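PDB 2OYA: macrophage receptor MARCO from Mus musculus, which serves as a scavenger receptor of macrophages, its C-terminal cysteine-rich domain contributing to ligand recognition through a basic and an acidic cluster. Local coordinates for residues A18-N23 with S77-S82. Sequence-based numbering, arbitrary orientation.
Sequences AEVYYN and SLWDCS
W79 reaches across from the short 3-10 segment 78-80 and brings the six-membered part of its indole up to V20 and the carbonyl of Y21 on strand 17-22. The methyl CG2 of V20 approaches the CH2–CZ3 side of the ring obliquely, 3.6 Å from CZ3 of W79; the modelled approach to CH2 is tighter than two carbons allow and its exact value is doubtful. In V20, chi1 of 63° puts CG1 between the backbone N and the carbonyl carbon and leaves CG2 anti to N, on the side of the indole. At the ring's edge, in its plane, the carbonyl O of Y21 lies 3.6 Å from CZ2 of W79, a contact with the carbon rim and not a hydrogen bond. The side chain of Y21 itself turns from the indole, its ring set edge-to-face with W26.

The base of W79 is set by an ST turn: its backbone N donates to OG of S77 at 3.0 Å, with an N-H...O angle of 146°. The 3-10 turn is closed by D80 N to S77 O and C81 N to L78 O, both 3.0 Å. L78, buried, packs on V41 and F42 of helix 36-45, while C81 ties the turn to C71 by a disulfide. W86 also meets the W79 indole, with planes at about 45°, touches V20 and stacks on Y22. The tryptophan thus bridges an edge strand of the mixed sheet and the disulfide-bonded loop between strands 64-66 and 98-101, a partly buried junction within the compact scavenger receptor cysteine-rich fold, in which the β-sheets cradle the helix 36-45.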
# COMPACT_ATOMS: atom_id res chain seq x y z
N ALA A 18 -4.44 1.30 1.32
CA ALA A 18 -3.30 0.37 1.34
C ALA A 18 -2.98 -0.05 2.78
O ALA A 18 -2.68 0.81 3.63
CB ALA A 18 -2.06 1.01 0.68
N GLU A 19 -3.04 -1.35 3.04
CA GLU A 19 -2.67 -1.86 4.38
C GLU A 19 -1.54 -2.86 4.32
O GLU A 19 -1.33 -3.50 3.30
CB GLU A 19 -3.90 -2.43 5.11
CG GLU A 19 -4.94 -1.33 5.39
CD GLU A 19 -6.08 -1.76 6.29
OE1 GLU A 19 -6.93 -0.89 6.58
OE2 GLU A 19 -6.12 -2.94 6.72
N VAL A 20 -0.80 -2.97 5.42
CA VAL A 20 0.41 -3.78 5.48
C VAL A 20 0.39 -4.57 6.79
O VAL A 20 -0.10 -4.07 7.80
CB VAL A 20 1.70 -2.89 5.34
CG1 VAL A 20 1.83 -1.88 6.50
CG2 VAL A 20 2.94 -3.72 5.22
N TYR A 21 0.87 -5.81 6.73
CA TYR A 21 0.86 -6.71 7.88
C TYR A 21 2.26 -6.76 8.50
O TYR A 21 3.23 -7.23 7.87
CB TYR A 21 0.40 -8.11 7.43
CG TYR A 21 0.05 -9.03 8.57
CD1 TYR A 21 -1.18 -8.91 9.24
CD2 TYR A 21 0.94 -10.01 8.99
CE1 TYR A 21 -1.50 -9.77 10.30
CE2 TYR A 21 0.62 -10.88 10.04
CZ TYR A 21 -0.59 -10.76 10.68
OH TYR A 21 -0.91 -11.61 11.73
N TYR A 22 2.38 -6.24 9.72
CA TYR A 22 3.67 -6.13 10.40
C TYR A 22 3.43 -6.37 11.88
O TYR A 22 2.39 -5.99 12.43
CB TYR A 22 4.26 -4.74 10.14
CG TYR A 22 5.51 -4.40 10.91
CD1 TYR A 22 6.77 -4.66 10.37
CD2 TYR A 22 5.43 -3.79 12.16
CE1 TYR A 22 7.94 -4.33 11.08
CE2 TYR A 22 6.57 -3.46 12.88
CZ TYR A 22 7.82 -3.73 12.33
OH TYR A 22 8.95 -3.38 13.05
N ASN A 23 4.39 -7.02 12.54
CA ASN A 23 4.23 -7.42 13.94
C ASN A 23 2.87 -8.04 14.24
O ASN A 23 2.24 -7.74 15.26
CB ASN A 23 4.53 -6.25 14.90
CG ASN A 23 4.94 -6.74 16.29
OD1 ASN A 23 5.55 -7.81 16.42
ND2 ASN A 23 4.60 -5.98 17.31
N SER A 77 8.94 -5.41 -3.48
CA SER A 77 8.31 -5.36 -2.19
C SER A 77 8.51 -3.99 -1.53
O SER A 77 9.57 -3.36 -1.69
CB SER A 77 8.94 -6.45 -1.32
OG SER A 77 8.59 -6.32 0.04
N LEU A 78 7.51 -3.53 -0.78
CA LEU A 78 7.68 -2.32 0.06
C LEU A 78 8.76 -2.50 1.10
O LEU A 78 9.33 -1.52 1.61
CB LEU A 78 6.38 -1.95 0.78
CG LEU A 78 5.26 -1.28 -0.02
CD1 LEU A 78 4.08 -0.95 0.91
CD2 LEU A 78 5.74 -0.03 -0.72
N TRP A 79 9.02 -3.75 1.46
CA TRP A 79 10.07 -4.05 2.43
C TRP A 79 11.43 -3.61 1.88
O TRP A 79 12.33 -3.27 2.64
CB TRP A 79 10.05 -5.54 2.82
CG TRP A 79 9.11 -5.90 3.98
CD1 TRP A 79 9.48 -6.35 5.22
CD2 TRP A 79 7.66 -5.90 3.98
NE1 TRP A 79 8.36 -6.61 6.00
CE2 TRP A 79 7.24 -6.33 5.27
CE3 TRP A 79 6.68 -5.54 3.03
CZ2 TRP A 79 5.88 -6.43 5.63
CZ3 TRP A 79 5.33 -5.64 3.39
CH2 TRP A 79 4.94 -6.09 4.69
N ASP A 80 11.57 -3.58 0.55
CA ASP A 80 12.82 -3.13 -0.11
C ASP A 80 12.90 -1.62 -0.29
O ASP A 80 13.96 -1.10 -0.68
CB ASP A 80 12.99 -3.81 -1.46
CG ASP A 80 13.29 -5.28 -1.34
OD1 ASP A 80 14.20 -5.65 -0.56
OD2 ASP A 80 12.61 -6.06 -2.01
N CYS A 81 11.81 -0.91 -0.00
CA CYS A 81 11.81 0.55 -0.15
C CYS A 81 12.37 1.28 1.03
O CYS A 81 12.19 0.87 2.18
CB CYS A 81 10.41 1.07 -0.39
SG CYS A 81 9.70 0.41 -1.86
N SER A 82 13.03 2.40 0.75
CA SER A 82 13.38 3.34 1.79
C SER A 82 12.08 3.91 2.38
O SER A 82 11.12 4.17 1.63
CB SER A 82 14.19 4.47 1.18
OG SER A 82 14.48 5.42 2.18